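Local coordinates for protein DNA-entry nuclease inhibitor (Bacillus subtilis subsp. subtilis, PDB 4MQD) that inhibits the DNA-degrading activity of the DNA-entry nuclease and plays a role in the competence of cells to be transformed, at residues H18-F23 with I50-Q55; A38-Y43 with Y75-T80; Q11-S16 with I90-I95; T58-L63 with D126-D131. One frame throughout, in Å; residues are numbered along the deposited sequence.

Interaction 1 (H18-F23 with I50-Q55)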
# COMPACT_ATOMS: atom_id res chain seq x y z
N HIS A 18 6.80 -23.46 -1.49
CA HIS A 18 5.80 -22.41 -1.31
C HIS A 18 5.66 -21.91 0.13
O HIS A 18 4.55 -21.68 0.60
CB HIS A 18 4.45 -22.90 -1.82
CG HIS A 18 4.47 -23.35 -3.25
ND1 HIS A 18 4.78 -24.64 -3.62
CD2 HIS A 18 4.25 -22.67 -4.40
CE1 HIS A 18 4.73 -24.74 -4.93
NE2 HIS A 18 4.41 -23.56 -5.43
N GLN A 19 6.79 -21.73 0.82
CA GLN A 19 6.76 -21.26 2.20
C GLN A 19 8.08 -20.65 2.66
O GLN A 19 9.15 -20.93 2.10
CB GLN A 19 6.36 -22.40 3.14
CG GLN A 19 7.48 -23.38 3.46
CD GLN A 19 6.98 -24.65 4.12
OE1 GLN A 19 6.98 -24.77 5.35
NE2 GLN A 19 6.52 -25.60 3.31
N PHE A 20 7.98 -19.81 3.68
CA PHE A 20 9.13 -19.39 4.48
C PHE A 20 8.64 -19.23 5.92
O PHE A 20 7.45 -19.04 6.16
CB PHE A 20 9.74 -18.08 3.96
CG PHE A 20 8.79 -16.92 3.95
CD1 PHE A 20 8.67 -16.10 5.06
CD2 PHE A 20 8.02 -16.64 2.83
CE1 PHE A 20 7.79 -15.02 5.05
CE2 PHE A 20 7.15 -15.57 2.81
CZ PHE A 20 7.03 -14.76 3.93
N THR A 21 9.57 -19.32 6.87
CA THR A 21 9.20 -19.43 8.28
C THR A 21 9.93 -18.43 9.15
O THR A 21 11.15 -18.28 9.05
CB THR A 21 9.47 -20.86 8.79
OG1 THR A 21 8.73 -21.79 7.98
CG2 THR A 21 9.06 -21.02 10.25
N VAL A 22 9.17 -17.75 10.00
CA VAL A 22 9.70 -16.84 11.00
C VAL A 22 9.76 -17.59 12.33
O VAL A 22 8.74 -18.12 12.77
CB VAL A 22 8.81 -15.59 11.16
CG1 VAL A 22 9.41 -14.62 12.17
CG2 VAL A 22 8.59 -14.92 9.81
N PHE A 23 10.93 -17.65 12.95
CA PHE A 23 11.11 -18.43 14.18
C PHE A 23 12.12 -17.83 15.15
O PHE A 23 12.85 -16.89 14.82
CB PHE A 23 11.47 -19.88 13.84
CG PHE A 23 12.70 -20.03 12.99
CD1 PHE A 23 12.65 -19.81 11.62
CD2 PHE A 23 13.91 -20.42 13.55
CE1 PHE A 23 13.77 -19.96 10.83
CE2 PHE A 23 15.04 -20.58 12.77
CZ PHE A 23 14.97 -20.35 11.41
N ILE A 50 6.06 -19.12 12.98
CA ILE A 50 4.99 -18.92 12.00
C ILE A 50 5.56 -19.12 10.60
O ILE A 50 6.53 -18.47 10.23
CB ILE A 50 4.39 -17.50 12.08
CG1 ILE A 50 3.88 -17.20 13.50
CG2 ILE A 50 3.27 -17.34 11.06
CD1 ILE A 50 3.64 -15.73 13.76
N SER A 51 4.95 -20.02 9.84
CA SER A 51 5.29 -20.18 8.43
C SER A 51 4.25 -19.46 7.59
O SER A 51 3.05 -19.62 7.82
CB SER A 51 5.35 -21.66 8.03
OG SER A 51 6.28 -22.36 8.83
N PHE A 52 4.72 -18.67 6.64
CA PHE A 52 3.84 -17.95 5.73
C PHE A 52 3.85 -18.62 4.37
O PHE A 52 4.90 -19.08 3.90
CB PHE A 52 4.26 -16.49 5.62
CG PHE A 52 4.03 -15.69 6.87
CD1 PHE A 52 2.75 -15.28 7.21
CD2 PHE A 52 5.08 -15.36 7.71
CE1 PHE A 52 2.52 -14.55 8.37
CE2 PHE A 52 4.86 -14.63 8.87
CZ PHE A 52 3.58 -14.23 9.20
N GLU A 53 2.69 -18.69 3.74
CA GLU A 53 2.57 -19.25 2.40
C GLU A 53 3.12 -18.27 1.38
O GLU A 53 2.87 -17.07 1.45
CB GLU A 53 1.10 -19.54 2.08
CG GLU A 53 0.88 -20.30 0.78
CD GLU A 53 -0.47 -20.04 0.15
OE1 GLU A 53 -1.13 -19.04 0.52
OE2 GLU A 53 -0.87 -20.84 -0.72
N ALA A 54 3.88 -18.80 0.42
CA ALA A 54 4.40 -18.01 -0.69
C ALA A 54 3.72 -18.47 -1.97
O ALA A 54 3.32 -19.63 -2.08
CB ALA A 54 5.90 -18.18 -0.80
N GLN A 55 3.58 -17.56 -2.93
CA GLN A 55 2.87 -17.85 -4.17
C GLN A 55 3.61 -18.85 -5.06
O GLN A 55 2.99 -19.69 -5.71
CB GLN A 55 2.62 -16.57 -4.96
CG GLN A 55 1.60 -15.65 -4.30
CD GLN A 55 1.19 -14.51 -5.21
OE1 GLN A 55 1.98 -14.05 -6.04
NE2 GLN A 55 -0.05 -14.05 -5.07
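Phe20 and Phe52 face each other as an antiparallel hydrogen-bonded pair, where strand 19-24 runs beside strand 49-53 with the segment axes at 154°. Phe52 N reaches Phe20 O at 2.8 Å, and Phe20 N gives the return bond to Phe52 O. The tight part of the contact lies on the side where Phe20, Val22, Ile50 and Phe52 project. Here Phe20 has CG placed between its backbone N and carbonyl carbon (chi1 60°), which brings the ring over to the neighbouring strand; the CB of Phe52 then sits over its face, 4.1 Å from the ring centroid, as a CH-pi contact. The two rings are oblique, their planes 39° apart. Val22 CG2 meets the edge of the Phe52 ring at CE2, 3.9 Å away. Tyr128 packs edge-to-face with Phe20, and Leu111 and Cys113 touch Phe52, so this side looks into the space between the sheets. A leucine in place of Phe20 would probably leave the CB of Phe52 without its aromatic face and open a gap beside Tyr128.

The reverse side is polar: Thr21 OG1 and Ser51 OG share a hydrogen bond of 2.7 Å. The loose end is at His18, an exposed residue whose ring brings only its edge to the backbone, CD2 lying 3.5 Å from Gln55 O. Its carbonyl still takes a straight bond from Ala54 N, though the donor stands well above the carbonyl plane. The pairing thus sets an aromatic, apolar face against one bearing hydroxyls, with the backbone bonds joining the two strands between them.

Interaction 2 (A38-Y43 with Y75-T80)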
# COMPACT_ATOMS: atom_id res chain seq x y z
N ALA A 38 -5.24 -24.09 5.82
CA ALA A 38 -4.01 -23.35 6.12
C ALA A 38 -3.55 -22.54 4.92
O ALA A 38 -3.09 -21.40 5.06
CB ALA A 38 -2.91 -24.29 6.58
N ILE A 39 -3.66 -23.13 3.73
CA ILE A 39 -3.35 -22.45 2.47
C ILE A 39 -4.22 -21.21 2.28
O ILE A 39 -3.72 -20.14 1.93
CB ILE A 39 -3.51 -23.40 1.26
CG1 ILE A 39 -2.34 -24.38 1.18
CG2 ILE A 39 -3.64 -22.62 -0.05
CD1 ILE A 39 -1.05 -23.80 0.64
N GLU A 40 -5.53 -21.36 2.52
CA GLU A 40 -6.47 -20.24 2.37
C GLU A 40 -6.20 -19.16 3.42
O GLU A 40 -6.32 -17.97 3.13
CB GLU A 40 -7.93 -20.73 2.46
CG GLU A 40 -8.85 -20.15 1.39
CD GLU A 40 -8.97 -18.64 1.46
OE1 GLU A 40 -8.82 -17.99 0.40
OE2 GLU A 40 -9.21 -18.10 2.56
N LYS A 41 -5.85 -19.58 4.63
CA LYS A 41 -5.45 -18.64 5.68
C LYS A 41 -4.13 -17.94 5.34
O LYS A 41 -3.95 -16.77 5.68
CB LYS A 41 -5.32 -19.36 7.03
CG LYS A 41 -6.66 -19.74 7.64
CD LYS A 41 -6.49 -20.48 8.96
CE LYS A 41 -7.84 -20.84 9.56
NZ LYS A 41 -7.70 -21.60 10.84
N GLY A 42 -3.23 -18.65 4.67
CA GLY A 42 -1.95 -18.09 4.24
C GLY A 42 -0.85 -18.20 5.27
O GLY A 42 0.23 -17.62 5.09
N TYR A 43 -1.10 -18.93 6.35
CA TYR A 43 -0.09 -19.16 7.37
C TYR A 43 -0.35 -20.45 8.13
O TYR A 43 -1.42 -21.03 8.04
CB TYR A 43 -0.02 -17.98 8.35
CG TYR A 43 -1.17 -17.93 9.34
CD1 TYR A 43 -2.42 -17.44 8.95
CD2 TYR A 43 -1.01 -18.36 10.65
CE1 TYR A 43 -3.47 -17.38 9.85
CE2 TYR A 43 -2.06 -18.31 11.55
CZ TYR A 43 -3.29 -17.82 11.15
OH TYR A 43 -4.34 -17.76 12.04
N TYR A 75 -0.78 -5.32 -2.94
CA TYR A 75 -0.60 -6.68 -2.45
C TYR A 75 -1.75 -7.60 -2.87
O TYR A 75 -2.83 -7.13 -3.21
CB TYR A 75 -0.46 -6.70 -0.92
CG TYR A 75 -1.66 -6.14 -0.18
CD1 TYR A 75 -1.77 -4.78 0.09
CD2 TYR A 75 -2.67 -6.98 0.28
CE1 TYR A 75 -2.86 -4.27 0.78
CE2 TYR A 75 -3.76 -6.48 0.97
CZ TYR A 75 -3.85 -5.13 1.22
OH TYR A 75 -4.93 -4.62 1.90
N GLU A 76 -1.49 -8.90 -2.84
CA GLU A 76 -2.50 -9.91 -3.16
C GLU A 76 -2.92 -10.75 -1.96
O GLU A 76 -3.86 -11.55 -2.05
CB GLU A 76 -2.00 -10.81 -4.29
CG GLU A 76 -1.90 -10.10 -5.63
CD GLU A 76 -1.83 -11.06 -6.80
OE1 GLU A 76 -1.39 -12.21 -6.63
OE2 GLU A 76 -2.22 -10.64 -7.92
N LYS A 77 -2.25 -10.56 -0.83
CA LYS A 77 -2.57 -11.27 0.41
C LYS A 77 -2.05 -10.49 1.61
O LYS A 77 -0.92 -10.00 1.59
CB LYS A 77 -1.95 -12.67 0.39
CG LYS A 77 -2.34 -13.57 1.55
CD LYS A 77 -3.83 -13.88 1.57
CE LYS A 77 -4.14 -15.16 2.32
NZ LYS A 77 -5.59 -15.51 2.23
N LYS A 78 -2.88 -10.38 2.64
CA LYS A 78 -2.49 -9.78 3.91
C LYS A 78 -2.83 -10.75 5.03
O LYS A 78 -3.98 -11.18 5.15
CB LYS A 78 -3.21 -8.45 4.13
CG LYS A 78 -2.84 -7.75 5.42
CD LYS A 78 -3.58 -6.43 5.58
CE LYS A 78 -3.23 -5.76 6.89
NZ LYS A 78 -3.91 -4.44 7.05
N VAL A 79 -1.83 -11.10 5.83
CA VAL A 79 -2.02 -12.00 6.96
C VAL A 79 -1.44 -11.35 8.20
O VAL A 79 -0.28 -10.95 8.21
CB VAL A 79 -1.30 -13.35 6.71
CG1 VAL A 79 -1.74 -14.37 7.75
CG2 VAL A 79 -1.58 -13.85 5.31
N THR A 80 -2.26 -11.24 9.25
CA THR A 80 -1.82 -10.68 10.53
C THR A 80 -1.96 -11.73 11.63
O THR A 80 -3.05 -12.25 11.86
CB THR A 80 -2.63 -9.42 10.90
OG1 THR A 80 -2.46 -8.43 9.88
CG2 THR A 80 -2.18 -8.85 12.24
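A helix C-terminus leading into an edge strand is the element here: helix 36-41 gives way at Gly42, the chain enters strand 43-46 of the antiparallel sheet, and strand 77-85 at the border of the mixed sheet lies across from the turn. Gly42 leaves the helix with positive phi, and its N still bonds Ala38 O. A side chain at this point would run into the CE of Lys77 and crowd the CG2 of Val79, besides jamming against the carbonyl before it.

Val79 is the apolar half of the contact. Its CG1, anti to the backbone N (chi1 -168°), comes within 3.4 Å of Tyr43 CD1, approaching the ring obliquely, while its CG2 lies 3.8 Å from Lys41 O at the end of the helix. The Tyr43 side chain also touches Phe52.

Lys77 supplies the polar half. Its chain leaves toward the helix, bends at chi2 (64°) and then runs extended, carrying CE past the turn at 4.1 Å from Gly42 CA. The helix end would be expected to attract this ammonium group, since carbonyls gather there. The Glu40 carboxylate lies nearby but beyond salt-bridge range. What the lysine grips is the backbone: Lys77 NZ donates to Glu40 O at 2.7 Å, tilted 22° from the carbonyl plane.

Interaction 3 (Q11-S16 with I90-I95)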
# COMPACT_ATOMS: atom_id res chain seq x y z
N GLN A 11 16.23 -8.43 1.74
CA GLN A 11 17.03 -9.65 1.76
C GLN A 11 16.51 -10.65 0.75
O GLN A 11 15.36 -11.09 0.83
CB GLN A 11 17.01 -10.28 3.16
CG GLN A 11 17.77 -9.49 4.22
CD GLN A 11 19.26 -9.46 3.98
OE1 GLN A 11 19.83 -10.36 3.36
NE2 GLN A 11 19.92 -8.42 4.47
N GLU A 12 17.36 -11.02 -0.21
CA GLU A 12 17.02 -12.02 -1.20
C GLU A 12 16.94 -13.40 -0.54
O GLU A 12 17.74 -13.71 0.35
CB GLU A 12 18.04 -12.02 -2.34
CG GLU A 12 17.60 -12.80 -3.57
CD GLU A 12 18.46 -12.51 -4.80
OE1 GLU A 12 19.58 -11.98 -4.64
OE2 GLU A 12 18.01 -12.83 -5.92
N LEU A 13 15.98 -14.20 -0.96
CA LEU A 13 15.75 -15.52 -0.36
C LEU A 13 15.14 -16.46 -1.40
O LEU A 13 14.16 -16.11 -2.06
CB LEU A 13 14.80 -15.39 0.84
CG LEU A 13 14.70 -16.59 1.79
CD1 LEU A 13 15.98 -16.75 2.60
CD2 LEU A 13 13.50 -16.45 2.71
N SER A 14 15.73 -17.64 -1.54
CA SER A 14 15.19 -18.66 -2.43
C SER A 14 14.07 -19.42 -1.73
O SER A 14 14.31 -20.12 -0.75
CB SER A 14 16.29 -19.64 -2.87
OG SER A 14 17.24 -18.99 -3.69
N ILE A 15 12.85 -19.27 -2.24
CA ILE A 15 11.68 -19.94 -1.67
C ILE A 15 11.57 -21.36 -2.22
O ILE A 15 11.63 -21.56 -3.43
CB ILE A 15 10.37 -19.19 -1.99
CG1 ILE A 15 10.44 -17.74 -1.50
CG2 ILE A 15 9.17 -19.92 -1.38
CD1 ILE A 15 10.80 -17.57 -0.04
N SER A 16 11.41 -22.32 -1.33
CA SER A 16 11.12 -23.70 -1.71
C SER A 16 9.84 -24.15 -1.02
O SER A 16 9.50 -23.69 0.07
CB SER A 16 12.27 -24.63 -1.32
OG SER A 16 13.40 -24.41 -2.15
N ILE A 90 15.28 -12.94 15.97
CA ILE A 90 14.51 -13.95 15.22
C ILE A 90 15.25 -14.34 13.94
O ILE A 90 16.20 -13.68 13.54
CB ILE A 90 13.11 -13.43 14.83
CG1 ILE A 90 13.21 -12.16 13.98
CG2 ILE A 90 12.28 -13.18 16.08
CD1 ILE A 90 11.93 -11.81 13.25
N HIS A 91 14.79 -15.42 13.31
CA HIS A 91 15.28 -15.83 12.00
C HIS A 91 14.14 -15.93 11.00
O HIS A 91 12.99 -16.13 11.38
CB HIS A 91 15.98 -17.18 12.07
CG HIS A 91 17.21 -17.20 12.92
ND1 HIS A 91 18.30 -16.39 12.67
CD2 HIS A 91 17.53 -17.93 14.01
CE1 HIS A 91 19.23 -16.62 13.58
NE2 HIS A 91 18.79 -17.55 14.40
N ILE A 92 14.47 -15.77 9.73
CA ILE A 92 13.55 -16.07 8.64
C ILE A 92 14.28 -16.97 7.65
O ILE A 92 15.44 -16.71 7.32
CB ILE A 92 13.04 -14.80 7.93
CG1 ILE A 92 12.33 -13.89 8.95
CG2 ILE A 92 12.11 -15.16 6.78
CD1 ILE A 92 11.74 -12.62 8.36
N GLU A 93 13.61 -18.02 7.20
CA GLU A 93 14.25 -19.03 6.36
C GLU A 93 13.22 -19.88 5.63
O GLU A 93 12.14 -20.15 6.14
CB GLU A 93 15.14 -19.92 7.23
CG GLU A 93 16.11 -20.79 6.44
CD GLU A 93 17.01 -21.64 7.32
OE1 GLU A 93 17.15 -21.34 8.53
OE2 GLU A 93 17.58 -22.62 6.80
N SER A 94 13.57 -20.28 4.41
CA SER A 94 12.81 -21.28 3.67
C SER A 94 13.63 -22.57 3.68
O SER A 94 14.71 -22.62 4.25
CB SER A 94 12.55 -20.82 2.23
OG SER A 94 11.64 -21.68 1.58
N ILE A 95 13.11 -23.61 3.04
CA ILE A 95 13.76 -24.92 3.08
C ILE A 95 15.05 -24.91 2.24
O ILE A 95 15.01 -24.71 1.03
CB ILE A 95 12.79 -26.04 2.65
CG1 ILE A 95 11.66 -26.14 3.69
CG2 ILE A 95 13.51 -27.37 2.52
CD1 ILE A 95 10.37 -26.69 3.15
O HOH W 1 15.11 -22.78 -1.05
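Ser94 and Ser16 meet where strand 6-14 runs out and the chain turns toward strand 19-24, close to the end of strand 90-93. Followed outward, the side chain of Ser94 starts at a CB that points to the opposing segment and lies 3.5 Å from Ser14 O. With chi1 at -171° the hydroxyl stands opposite the backbone N, and this swing carries OG onto the backbone of Ser16. There Ser16 N donates to Ser94 OG at 3.0 Å, with an N-H...O angle of 179°. The same OG is hydrogen-bonded to Gln19 O in strand 19-24, so one hydroxyl is gripped by two backbone groups three residues apart and ties Ser94 to that turn. With alanine here, Ser16 N and Gln19 O would both probably lose this partner.

Next to it a water ties the segments together again. It donates to Ser14 O and to Ile95 O, each at 2.8 Å, and accepts from Ser16 OG at 2.6 Å. Ser16 CB packs alongside, 3.6 Å from Ile95 O. Toward the interior the contact turns apolar and thin: Leu13 CD2 approaches Ile92 CG2 only to 4.5 Å, and Leu13 also rests on Leu100 and Ile62. No backbone-to-backbone hydrogen bond spans the two segments, so the polar link between the two sheets here consists of a serine hydroxyl and a water.

Interaction 4 (T58-L63 with D126-D131)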
# COMPACT_ATOMS: atom_id res chain seq x y z
N THR A 58 10.81 -19.22 -5.96
CA THR A 58 11.59 -18.28 -6.74
C THR A 58 12.52 -17.50 -5.81
O THR A 58 12.42 -17.61 -4.59
CB THR A 58 10.67 -17.29 -7.50
OG1 THR A 58 11.46 -16.44 -8.34
CG2 THR A 58 9.85 -16.44 -6.53
N LYS A 59 13.43 -16.72 -6.39
CA LYS A 59 14.25 -15.80 -5.62
C LYS A 59 13.41 -14.58 -5.24
O LYS A 59 13.17 -13.70 -6.06
CB LYS A 59 15.50 -15.37 -6.39
CG LYS A 59 16.67 -16.33 -6.22
CD LYS A 59 17.78 -16.09 -7.23
CE LYS A 59 17.47 -16.76 -8.57
NZ LYS A 59 18.63 -16.71 -9.50
N ALA A 60 12.94 -14.56 -3.99
CA ALA A 60 12.07 -13.50 -3.49
C ALA A 60 12.85 -12.56 -2.58
O ALA A 60 13.96 -12.87 -2.15
CB ALA A 60 10.90 -14.11 -2.74
N PHE A 61 12.25 -11.41 -2.29
CA PHE A 61 12.83 -10.45 -1.36
C PHE A 61 11.98 -10.37 -0.10
O PHE A 61 10.75 -10.29 -0.17
CB PHE A 61 12.94 -9.06 -2.00
CG PHE A 61 14.06 -8.95 -3.00
CD1 PHE A 61 15.36 -8.71 -2.57
CD2 PHE A 61 13.81 -9.08 -4.36
CE1 PHE A 61 16.40 -8.61 -3.48
CE2 PHE A 61 14.85 -8.97 -5.28
CZ PHE A 61 16.14 -8.74 -4.84
N ILE A 62 12.64 -10.41 1.06
CA ILE A 62 11.99 -10.24 2.35
C ILE A 62 12.27 -8.83 2.86
O ILE A 62 13.43 -8.47 3.05
CB ILE A 62 12.52 -11.26 3.39
CG1 ILE A 62 12.36 -12.70 2.87
CG2 ILE A 62 11.82 -11.07 4.73
CD1 ILE A 62 10.93 -13.14 2.64
N LEU A 63 11.22 -8.04 3.06
CA LEU A 63 11.33 -6.71 3.66
C LEU A 63 10.79 -6.75 5.08
O LEU A 63 9.58 -6.74 5.29
CB LEU A 63 10.55 -5.67 2.85
CG LEU A 63 11.31 -4.97 1.72
CD1 LEU A 63 11.88 -5.99 0.74
CD2 LEU A 63 10.41 -3.97 1.02
N ASP A 126 9.03 -11.36 -6.57
CA ASP A 126 8.07 -11.60 -5.51
C ASP A 126 8.62 -11.05 -4.20
O ASP A 126 9.73 -11.39 -3.79
CB ASP A 126 7.74 -13.09 -5.38
CG ASP A 126 6.89 -13.60 -6.53
OD1 ASP A 126 6.47 -12.80 -7.38
OD2 ASP A 126 6.64 -14.82 -6.57
N THR A 127 7.85 -10.17 -3.57
CA THR A 127 8.29 -9.46 -2.39
C THR A 127 7.34 -9.71 -1.23
O THR A 127 6.12 -9.64 -1.40
CB THR A 127 8.39 -7.94 -2.67
OG1 THR A 127 9.25 -7.73 -3.79
CG2 THR A 127 8.93 -7.19 -1.46
N TYR A 128 7.90 -10.02 -0.07
CA TYR A 128 7.12 -10.28 1.13
C TYR A 128 7.49 -9.27 2.21
O TYR A 128 8.61 -9.28 2.73
CB TYR A 128 7.32 -11.72 1.59
CG TYR A 128 6.79 -12.71 0.58
CD1 TYR A 128 5.46 -13.11 0.61
CD2 TYR A 128 7.61 -13.20 -0.44
CE1 TYR A 128 4.96 -14.00 -0.33
CE2 TYR A 128 7.12 -14.09 -1.38
CZ TYR A 128 5.79 -14.49 -1.32
OH TYR A 128 5.30 -15.37 -2.25
N ILE A 129 6.55 -8.38 2.52
CA ILE A 129 6.75 -7.33 3.51
C ILE A 129 6.25 -7.84 4.85
O ILE A 129 5.10 -8.26 4.97
CB ILE A 129 6.02 -6.03 3.13
CG1 ILE A 129 6.49 -5.53 1.76
CG2 ILE A 129 6.26 -4.96 4.20
CD1 ILE A 129 5.72 -4.34 1.23
N ILE A 130 7.12 -7.80 5.86
CA ILE A 130 6.81 -8.32 7.18
C ILE A 130 6.97 -7.21 8.22
O ILE A 130 8.08 -6.77 8.51
CB ILE A 130 7.72 -9.52 7.53
CG1 ILE A 130 7.60 -10.61 6.46
CG2 ILE A 130 7.36 -10.08 8.90
CD1 ILE A 130 8.64 -11.69 6.56
N ASP A 131 5.84 -6.76 8.78
CA ASP A 131 5.84 -5.69 9.78
C ASP A 131 5.49 -6.25 11.16
O ASP A 131 4.39 -6.76 11.38
CB ASP A 131 4.84 -4.59 9.38
CG ASP A 131 4.88 -3.38 10.31
OD1 ASP A 131 5.93 -3.11 10.95
OD2 ASP A 131 3.85 -2.67 10.40
O HOH W 2 10.10 -13.55 -7.90
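Ile62 and Tyr128 lie side by side on neighbouring parallel strands, and their side chains slant across one another: Ile62 CD1 touches Tyr128 CB at 4.0 Å. The other branch of Ile62, CG2, turns the opposite way along the strand to meet Ile130 CD1 at 3.7 Å. Ala60 CB comes to the edge of the Tyr128 ring, 4.0 Å from CE2. The tyrosine has its CG beside its backbone N (chi1 -65°), and its hydroxyl accepts a hydrogen bond from Gln55 N. On the reverse side of the sheet Leu63 CD1 crosses Thr127 CG2 at 3.9 Å.

At the start of the pair Thr58 and Asp126 cross at about a right angle, Thr58 CG2 lying 3.6 Å from Asp126 OD2, which is salt-bridged to Arg56, while OD1 takes a hydrogen bond from Ala118 N. A water bridges Thr58 OG1 and Asp126 N.

Four backbone bonds join the strands, beginning with Phe61 N to Asp126 O at 2.9 Å. Phe61 and Leu63 each use both N and O, reaching Asp126 and Tyr128 or Tyr128 and Ile130. This staggered ladder, with segment axes 15° apart, is the classic parallel pairing, within an otherwise antiparallel five-stranded sheet.

How the interactions relate
Interaction 1 is the hub, touching the other three. Its Gln55 NE2 bonds Glu76 OE1 of interaction 2 at 2.8 Å, Glu53 N lies 3.0 Å from Gly42 O, and Thr21 N lies 2.8 Å from Glu93 O of interaction 3. Across the core it meets interaction 4, where Phe20 CE1 packs on Ile130 CD1 at 3.7 Å. Interactions 3 and 4 are joined by strand pairing, Leu13 N to Ala60 O at 2.7 Å. Interaction 2 stands apart from these two, with centres about 17 Å from interaction 3 and about 14 Å from interaction 4. Interactions 2 and 3 thus connect the two sheets at separate places, while 1 and 4 each build one sheet.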